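PDB 3T66: nickel ABC transporter (Nickel-binding protein) from Bacillus halodurans, which probably serves as the extracellular solute-binding component of an ABC importer, capturing nickel or a peptide-like ligand for transport. Local coordinates for residues V191-N196 and Y479-Q484; L110-I115 and P131-E136; T401-G406 and I421-N426. All blocks are in the same frame, centred on the assembly; numbering follows the deposited sequence.

Interaction 1: V191-N196 and Y479-Q484; sequences VTFSFN and YMITNQ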
loop_
_atom_site.group_PDB
_atom_site.type_symbol
_atom_site.label_atom_id
_atom_site.label_comp_id
_atom_site.label_asym_id
_atom_site.label_seq_id
_atom_site.Cartn_x
_atom_site.Cartn_y
_atom_site.Cartn_z
ATOM N N VAL A 191 -23.869 -12.291 3.896
ATOM C CA VAL A 191 -22.772 -12.301 2.893
ATOM C C VAL A 191 -22.038 -13.615 2.916
ATOM O O VAL A 191 -21.651 -14.106 3.997
ATOM C CB VAL A 191 -21.645 -11.268 3.188
ATOM C CG1 VAL A 191 -20.514 -11.375 2.182
ATOM C CG2 VAL A 191 -22.176 -9.879 3.234
ATOM N N THR A 192 -21.827 -14.156 1.712
ATOM C CA THR A 192 -20.844 -15.202 1.498
ATOM C C THR A 192 -19.557 -14.583 1.000
ATOM O O THR A 192 -19.530 -13.892 -0.027
ATOM C CB THR A 192 -21.348 -16.257 0.513
ATOM O OG1 THR A 192 -22.632 -16.735 0.944
ATOM C CG2 THR A 192 -20.396 -17.433 0.445
ATOM N N PHE A 193 -18.497 -14.845 1.754
ATOM C CA PHE A 193 -17.142 -14.371 1.452
ATOM C C PHE A 193 -16.315 -15.590 1.163
ATOM O O PHE A 193 -16.016 -16.345 2.081
ATOM C CB PHE A 193 -16.543 -13.650 2.689
ATOM C CG PHE A 193 -15.271 -12.891 2.417
ATOM C CD1 PHE A 193 -14.074 -13.554 2.187
ATOM C CD2 PHE A 193 -15.263 -11.513 2.447
ATOM C CE1 PHE A 193 -12.884 -12.837 1.954
ATOM C CE2 PHE A 193 -14.089 -10.786 2.218
ATOM C CZ PHE A 193 -12.902 -11.452 1.968
ATOM N N SER A 194 -15.930 -15.781 -0.081
ATOM C CA SER A 194 -15.245 -17.010 -0.426
ATOM C C SER A 194 -14.023 -16.715 -1.267
ATOM O O SER A 194 -13.911 -15.619 -1.849
ATOM C CB SER A 194 -16.184 -17.907 -1.221
ATOM O OG SER A 194 -16.507 -17.228 -2.393
ATOM N N PHE A 195 -13.134 -17.710 -1.356
ATOM C CA PHE A 195 -11.814 -17.545 -1.972
ATOM C C PHE A 195 -11.560 -18.454 -3.145
ATOM O O PHE A 195 -11.875 -19.643 -3.113
ATOM C CB PHE A 195 -10.713 -17.886 -0.992
ATOM C CG PHE A 195 -11.129 -17.869 0.431
ATOM C CD1 PHE A 195 -11.589 -16.713 1.025
ATOM C CD2 PHE A 195 -10.989 -18.998 1.201
ATOM C CE1 PHE A 195 -11.927 -16.702 2.344
ATOM C CE2 PHE A 195 -11.313 -18.989 2.536
ATOM C CZ PHE A 195 -11.783 -17.845 3.111
ATOM N N ASN A 196 -10.916 -17.906 -4.155
ATOM C CA ASN A 196 -10.414 -18.697 -5.235
ATOM C C ASN A 196 -9.169 -18.086 -5.842
ATOM O O ASN A 196 -9.227 -16.993 -6.423
ATOM C CB ASN A 196 -11.468 -18.841 -6.306
ATOM C CG ASN A 196 -11.053 -19.818 -7.369
ATOM O OD1 ASN A 196 -11.409 -20.986 -7.309
ATOM N ND2 ASN A 196 -10.253 -19.354 -8.331
ATOM N N TYR A 479 -10.493 -2.540 3.163
ATOM C CA TYR A 479 -11.912 -2.451 3.354
ATOM C C TYR A 479 -12.650 -2.901 2.134
ATOM O O TYR A 479 -12.433 -2.399 1.037
ATOM C CB TYR A 479 -12.299 -1.041 3.751
ATOM C CG TYR A 479 -11.415 -0.541 4.818
ATOM C CD1 TYR A 479 -11.416 -1.128 6.054
ATOM C CD2 TYR A 479 -10.529 0.475 4.585
ATOM C CE1 TYR A 479 -10.576 -0.684 7.054
ATOM C CE2 TYR A 479 -9.676 0.917 5.589
ATOM C CZ TYR A 479 -9.719 0.325 6.809
ATOM O OH TYR A 479 -8.880 0.733 7.800
ATOM N N MET A 480 -13.522 -3.881 2.341
ATOM C CA MET A 480 -14.272 -4.465 1.261
ATOM C C MET A 480 -15.670 -4.699 1.728
ATOM O O MET A 480 -16.567 -4.012 1.273
ATOM C CB MET A 480 -13.597 -5.731 0.823
ATOM C CG MET A 480 -12.106 -5.501 0.729
ATOM S SD MET A 480 -11.359 -6.785 -0.198
ATOM C CE MET A 480 -9.613 -6.330 -0.101
ATOM N N ILE A 481 -15.898 -5.605 2.667
ATOM C CA ILE A 481 -17.286 -5.809 3.057
ATOM C C ILE A 481 -17.542 -4.826 4.190
ATOM O O ILE A 481 -16.716 -4.743 5.091
ATOM C CB ILE A 481 -17.603 -7.309 3.440
ATOM C CG1 ILE A 481 -17.404 -8.292 2.266
ATOM C CG2 ILE A 481 -19.019 -7.443 3.984
ATOM C CD1 ILE A 481 -18.080 -7.894 0.984
ATOM N N THR A 482 -18.637 -4.056 4.108
ATOM C CA THR A 482 -18.947 -2.930 5.040
ATOM C C THR A 482 -20.442 -2.673 5.117
ATOM O O THR A 482 -21.178 -3.033 4.218
ATOM C CB THR A 482 -18.322 -1.568 4.585
ATOM O OG1 THR A 482 -19.101 -0.979 3.534
ATOM C CG2 THR A 482 -16.931 -1.736 4.066
ATOM N N ASN A 483 -20.897 -1.983 6.149
ATOM C CA ASN A 483 -22.327 -1.678 6.310
ATOM C C ASN A 483 -22.953 -0.922 5.143
ATOM O O ASN A 483 -24.144 -0.896 4.978
ATOM C CB ASN A 483 -22.577 -0.924 7.619
ATOM C CG ASN A 483 -21.794 0.393 7.715
ATOM O OD1 ASN A 483 -20.904 0.691 6.906
ATOM N ND2 ASN A 483 -22.137 1.196 8.721
ATOM N N GLN A 484 -22.152 -0.309 4.305
ATOM C CA GLN A 484 -22.738 0.548 3.324
ATOM C C GLN A 484 -23.305 -0.260 2.178
ATOM O O GLN A 484 -24.315 0.115 1.650
ATOM C CB GLN A 484 -21.741 1.642 2.896
ATOM C CG GLN A 484 -21.632 2.814 3.920
ATOM C CD GLN A 484 -23.016 3.366 4.358
ATOM O OE1 GLN A 484 -23.852 3.755 3.517
ATOM N NE2 GLN A 484 -23.262 3.396 5.674
#
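Val191 and Ile481 mark the closest backbone approach, with their CA atoms 8.5 Å apart and no hydrogen bond across, so side chains alone fill the distance between a strand and an irregular segment near the chain's end. The fold is that of a family 5 periplasmic binding protein. Strand 190-195 lies between parallel strand 14-19 and antiparallel strand 172-177, and residues 479-484 return so that Ile481 packs on one of its faces. Residues alternate along the strand: Val191 and Phe193 turn toward the returning chain, whereas Thr192 and Ser194 turn to the other face, where their hydroxyls bond Glu174 and His16. Branched Ile481 suits its place by serving two neighbours. Its CG2 meets Val191 CG2 tip to tip at 4.1 Å. Its other branch, CG1, sits beside the backbone N (chi1 -62°) and lies 3.9 Å from Phe193 CD2, at the edge of the ring and near its plane, as the two side chains slide past each other. Phe17, whose ring meets that of Phe193, and Ile35 add to the apolar surroundings. Just beyond Ile481 the chain bends in an ST turn: Gln484 N donates to Thr482 OG1 at 3.2 Å with an N-H...O angle of 155°.

Interaction 2: L110-I115 and P131-E136; sequences LKIDEI and PEFISE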
loop_
_atom_site.group_PDB
_atom_site.type_symbol
_atom_site.label_atom_id
_atom_site.label_comp_id
_atom_site.label_asym_id
_atom_site.label_seq_id
_atom_site.Cartn_x
_atom_site.Cartn_y
_atom_site.Cartn_z
ATOM N N LEU A 110 4.696 -2.678 17.170
ATOM C CA LEU A 110 3.929 -1.752 17.948
ATOM C C LEU A 110 4.797 -1.081 18.966
ATOM O O LEU A 110 4.526 0.053 19.318
ATOM C CB LEU A 110 2.743 -2.438 18.561
ATOM C CG LEU A 110 1.653 -2.869 17.582
ATOM C CD1 LEU A 110 0.391 -3.218 18.386
ATOM C CD2 LEU A 110 1.332 -1.823 16.471
ATOM N N LYS A 111 5.865 -1.760 19.387
ATOM C CA LYS A 111 6.789 -1.266 20.425
ATOM C C LYS A 111 6.114 -0.881 21.753
ATOM O O LYS A 111 6.454 0.096 22.398
ATOM C CB LYS A 111 7.736 -0.159 19.894
ATOM N N ILE A 112 5.227 -1.694 22.258
ATOM C CA ILE A 112 4.561 -1.310 23.472
ATOM C C ILE A 112 5.180 -1.773 24.770
ATOM O O ILE A 112 5.229 -2.937 25.038
ATOM C CB ILE A 112 3.187 -1.901 23.444
ATOM C CG1 ILE A 112 2.547 -1.613 22.105
ATOM C CG2 ILE A 112 2.387 -1.367 24.544
ATOM C CD1 ILE A 112 1.232 -1.053 22.198
ATOM N N ASP A 113 5.701 -0.865 25.565
ATOM C CA ASP A 113 6.114 -1.205 26.905
ATOM C C ASP A 113 5.040 -1.552 27.907
ATOM O O ASP A 113 5.142 -2.514 28.607
ATOM C CB ASP A 113 6.943 -0.090 27.488
ATOM C CG ASP A 113 7.983 -0.587 28.413
ATOM O OD1 ASP A 113 7.638 -1.055 29.494
ATOM O OD2 ASP A 113 9.162 -0.514 28.067
ATOM N N GLU A 114 3.979 -0.776 27.948
ATOM C CA GLU A 114 2.981 -0.948 28.970
ATOM C C GLU A 114 1.663 -0.464 28.490
ATOM O O GLU A 114 1.589 0.314 27.590
ATOM C CB GLU A 114 3.357 -0.166 30.208
ATOM N N ILE A 115 0.601 -0.933 29.102
ATOM C CA ILE A 115 -0.712 -0.416 28.711
ATOM C C ILE A 115 -1.551 -0.359 29.962
ATOM O O ILE A 115 -1.951 -1.390 30.431
ATOM C CB ILE A 115 -1.460 -1.341 27.735
ATOM C CG1 ILE A 115 -0.592 -1.731 26.553
ATOM C CG2 ILE A 115 -2.704 -0.653 27.201
ATOM C CD1 ILE A 115 -1.359 -2.469 25.456
ATOM N N PRO A 131 7.024 8.167 17.181
ATOM C CA PRO A 131 6.153 9.177 16.627
ATOM C C PRO A 131 5.156 8.552 15.728
ATOM O O PRO A 131 4.046 9.057 15.606
ATOM C CB PRO A 131 7.077 10.013 15.782
ATOM C CG PRO A 131 8.359 9.919 16.459
ATOM C CD PRO A 131 8.443 8.510 17.009
ATOM N N GLU A 132 5.511 7.449 15.093
ATOM C CA GLU A 132 4.577 6.913 14.141
ATOM C C GLU A 132 3.757 5.814 14.749
ATOM O O GLU A 132 3.165 5.022 14.031
ATOM C CB GLU A 132 5.254 6.522 12.831
ATOM C CG GLU A 132 6.634 5.897 12.924
ATOM C CD GLU A 132 7.821 6.891 13.085
ATOM O OE1 GLU A 132 8.570 7.131 12.086
ATOM O OE2 GLU A 132 8.022 7.384 14.218
ATOM N N PHE A 133 3.682 5.799 16.085
ATOM C CA PHE A 133 2.958 4.743 16.813
ATOM C C PHE A 133 1.482 4.584 16.362
ATOM O O PHE A 133 1.086 3.484 16.040
ATOM C CB PHE A 133 3.107 4.872 18.361
ATOM C CG PHE A 133 2.143 4.002 19.149
ATOM C CD1 PHE A 133 2.343 2.643 19.257
ATOM C CD2 PHE A 133 1.022 4.536 19.729
ATOM C CE1 PHE A 133 1.423 1.809 19.933
ATOM C CE2 PHE A 133 0.094 3.703 20.416
ATOM C CZ PHE A 133 0.298 2.349 20.515
ATOM N N ILE A 134 0.679 5.655 16.325
ATOM C CA ILE A 134 -0.752 5.521 16.008
ATOM C C ILE A 134 -0.989 4.841 14.691
ATOM O O ILE A 134 -1.796 3.919 14.613
ATOM C CB ILE A 134 -1.534 6.857 16.072
ATOM C CG1 ILE A 134 -1.663 7.314 17.527
ATOM C CG2 ILE A 134 -2.965 6.696 15.556
ATOM C CD1 ILE A 134 -2.005 6.216 18.518
ATOM N N SER A 135 -0.256 5.248 13.659
ATOM C CA SER A 135 -0.494 4.693 12.340
ATOM C C SER A 135 -0.360 3.158 12.304
ATOM O O SER A 135 -0.918 2.498 11.391
ATOM C CB SER A 135 0.357 5.396 11.283
ATOM O OG SER A 135 1.628 4.792 11.142
ATOM N N GLU A 136 0.336 2.596 13.305
ATOM C CA GLU A 136 0.482 1.156 13.399
ATOM C C GLU A 136 -0.807 0.506 13.782
ATOM O O GLU A 136 -0.995 -0.676 13.479
ATOM C CB GLU A 136 1.509 0.722 14.425
ATOM C CG GLU A 136 2.963 1.056 14.069
ATOM C CD GLU A 136 3.542 0.276 12.896
ATOM O OE1 GLU A 136 2.949 -0.759 12.435
ATOM O OE2 GLU A 136 4.626 0.717 12.453
#
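This is a mainly apolar, partly buried contact, in which Leu110 and Ile112 meet Glu136 and Phe133 beside the edge of a four-stranded antiparallel sheet. Leu110 ends helix 104-110 and Ile112 opens strand 112-118, an outermost strand that forms a beta hairpin with 121-126; residues 131-136 follow that hairpin. Between helix and strand, Lys111 turns the chain with positive phi (55°), and Asp113 and Glu114 opposite Thr125 make a classic beta bulge. Phe133 has its CG anti to the backbone N (chi1 167°), which carries the ring to the Ile112 side chain and the Leu110 carbonyl. Ile112 CD1 approaches Phe133 CE1 at 3.7 Å, the side chains crossing at about a right angle, while Leu110 O lies at the ring edge, 3.4 Å from Phe133 CD1. A phenylalanine suits this place because C-H groups at its edge can face a carbonyl oxygen while the ring offers apolar surface to the methyl. Leu110 CD2 rests on the aliphatic base of Glu136, touching CB. Beyond CB the glutamate bends at chi2, and its carboxylate forms a salt bridge with Arg391. Within 131-136, Ser135 OG donates to Glu132 O at 3.3 Å, tilted 19° from the carbonyl plane.

Interaction 3: T401-G406 and I421-N426; sequences TYHPTG and IIDELN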
loop_
_atom_site.group_PDB
_atom_site.type_symbol
_atom_site.label_atom_id
_atom_site.label_comp_id
_atom_site.label_asym_id
_atom_site.label_seq_id
_atom_site.Cartn_x
_atom_site.Cartn_y
_atom_site.Cartn_z
ATOM N N THR A 401 14.562 4.572 2.751
ATOM C CA THR A 401 15.126 4.627 1.400
ATOM C C THR A 401 16.119 5.785 1.150
ATOM O O THR A 401 16.906 5.781 0.170
ATOM C CB THR A 401 13.973 4.627 0.393
ATOM O OG1 THR A 401 13.053 3.578 0.764
ATOM C CG2 THR A 401 14.466 4.393 -0.993
ATOM N N TYR A 402 16.104 6.764 2.054
ATOM C CA TYR A 402 16.780 8.018 1.807
ATOM C C TYR A 402 17.750 8.415 2.887
ATOM O O TYR A 402 18.732 9.071 2.608
ATOM C CB TYR A 402 15.739 9.104 1.621
ATOM C CG TYR A 402 14.919 8.882 0.393
ATOM C CD1 TYR A 402 15.489 9.062 -0.877
ATOM C CD2 TYR A 402 13.589 8.477 0.485
ATOM C CE1 TYR A 402 14.757 8.859 -2.029
ATOM C CE2 TYR A 402 12.836 8.264 -0.654
ATOM C CZ TYR A 402 13.429 8.461 -1.921
ATOM O OH TYR A 402 12.711 8.259 -3.080
ATOM N N HIS A 403 17.481 8.044 4.130
ATOM C CA HIS A 403 18.400 8.434 5.177
ATOM C C HIS A 403 19.691 7.622 5.072
ATOM O O HIS A 403 19.632 6.434 4.802
ATOM C CB HIS A 403 17.772 8.280 6.538
ATOM C CG HIS A 403 18.647 8.761 7.637
ATOM N ND1 HIS A 403 19.810 8.109 7.996
ATOM C CD2 HIS A 403 18.557 9.841 8.441
ATOM C CE1 HIS A 403 20.395 8.765 8.981
ATOM N NE2 HIS A 403 19.648 9.812 9.279
ATOM N N PRO A 404 20.865 8.272 5.252
ATOM C CA PRO A 404 22.172 7.575 5.276
ATOM C C PRO A 404 22.129 6.211 5.981
ATOM O O PRO A 404 22.668 5.252 5.469
ATOM C CB PRO A 404 23.077 8.542 6.067
ATOM C CG PRO A 404 22.398 9.923 5.974
ATOM C CD PRO A 404 21.040 9.740 5.312
ATOM N N THR A 405 21.467 6.140 7.132
ATOM C CA THR A 405 21.375 4.933 7.946
ATOM C C THR A 405 20.311 3.948 7.425
ATOM O O THR A 405 20.175 2.841 7.926
ATOM C CB THR A 405 21.039 5.324 9.420
ATOM N N GLY A 406 19.551 4.365 6.449
ATOM C CA GLY A 406 18.381 3.618 6.098
ATOM C C GLY A 406 18.569 2.195 5.671
ATOM O O GLY A 406 19.401 1.878 4.871
ATOM N N ILE A 421 15.528 16.963 6.754
ATOM C CA ILE A 421 14.098 16.907 6.887
ATOM C C ILE A 421 13.736 15.624 7.581
ATOM O O ILE A 421 12.995 15.627 8.566
ATOM C CB ILE A 421 13.428 17.023 5.532
ATOM C CG1 ILE A 421 13.909 18.293 4.830
ATOM C CG2 ILE A 421 11.940 17.087 5.720
ATOM C CD1 ILE A 421 13.483 18.416 3.385
ATOM N N ILE A 422 14.301 14.529 7.095
ATOM C CA ILE A 422 13.933 13.211 7.625
ATOM C C ILE A 422 14.211 13.188 9.112
ATOM O O ILE A 422 13.374 12.756 9.881
ATOM C CB ILE A 422 14.559 12.017 6.845
ATOM C CG1 ILE A 422 14.015 12.019 5.410
ATOM C CG2 ILE A 422 14.281 10.687 7.574
ATOM C CD1 ILE A 422 14.903 11.333 4.374
ATOM N N ASP A 423 15.353 13.730 9.498
ATOM C CA ASP A 423 15.615 13.995 10.903
ATOM C C ASP A 423 14.490 14.740 11.678
ATOM O O ASP A 423 14.022 14.218 12.706
ATOM C CB ASP A 423 16.958 14.713 11.060
ATOM C CG ASP A 423 18.143 13.810 10.768
ATOM O OD1 ASP A 423 17.889 12.618 10.484
ATOM O OD2 ASP A 423 19.316 14.276 10.826
ATOM N N GLU A 424 14.053 15.924 11.239
ATOM C CA GLU A 424 12.988 16.587 12.016
ATOM C C GLU A 424 11.820 15.643 12.017
ATOM O O GLU A 424 11.245 15.379 13.080
ATOM C CB GLU A 424 12.558 17.990 11.513
ATOM N N LEU A 425 11.524 15.097 10.823
ATOM C CA LEU A 425 10.356 14.230 10.636
ATOM C C LEU A 425 10.352 13.102 11.632
ATOM O O LEU A 425 9.305 12.853 12.183
ATOM C CB LEU A 425 10.202 13.704 9.212
ATOM C CG LEU A 425 8.973 12.799 8.987
ATOM C CD1 LEU A 425 7.685 13.528 9.144
ATOM C CD2 LEU A 425 8.966 12.081 7.646
ATOM N N ASN A 426 11.494 12.447 11.877
ATOM C CA ASN A 426 11.566 11.334 12.847
ATOM C C ASN A 426 11.451 11.814 14.315
ATOM O O ASN A 426 11.236 11.035 15.220
ATOM C CB ASN A 426 12.835 10.465 12.687
ATOM C CG ASN A 426 13.064 9.915 11.248
ATOM O OD1 ASN A 426 12.132 9.744 10.439
ATOM N ND2 ASN A 426 14.339 9.612 10.940
#
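Tyr402 and His403, where helix 395-402 gives way to a type I beta turn, pack against Ile422 and Asp423 of helix 416-426, so the contact joins a helix end to the side of a second helix. The apolar part belongs to Ile422. Its CD1 touches Tyr402 CB at 3.6 Å, and its CG2 lies at the edge of the His403 ring; an isoleucine can thus meet two successive residues with separate branches. The Tyr402 ring leads away from Ile422, its hydroxyl bonding that of Tyr397. The polar part is looser. Asp423 OD1 stands in the plane of the His403 ring at its edge, 3.5 Å from both CD2 and NE2, with ring and carboxylate planes 41° apart: a polar approach without a hydrogen bond. No hydrogen bond crosses the contact; two lie within the turn. Pro404, whose backbone suits the second position of a type I turn, sets its CD over one face of the imidazole, and Gly406 N closes the turn onto His403 O at 2.6 Å. The first torsion of His403 (chi1 -176°) swings the ring so that its edge meets the turn, where Thr405 N donates nearly straight to ND1, at 2.7 Å and 7° out of the ring plane.

In the fold
Interaction 1 is the buried contact of the three and purely apolar, as befits a sheet face covered by a distant part of the chain. Interactions 2 and 3 are partly buried, and each joins segments close in sequence, mixing hydrocarbon with carbonyl, carboxylate or imidazole. These two are neighbours, touching where Pro131 CG packs on Asn426 O at 3.3 Å; Arg434 of helix 431-447 also reaches both, through a long, weak ion pair to Glu132 and a weak hydrogen bond to Leu425 O. Interaction 3 falls within the loop that interaction 1 closes, yet their centres stand 39 Å apart on opposite sides of the chain's centre. Interaction 2 precedes both along the chain.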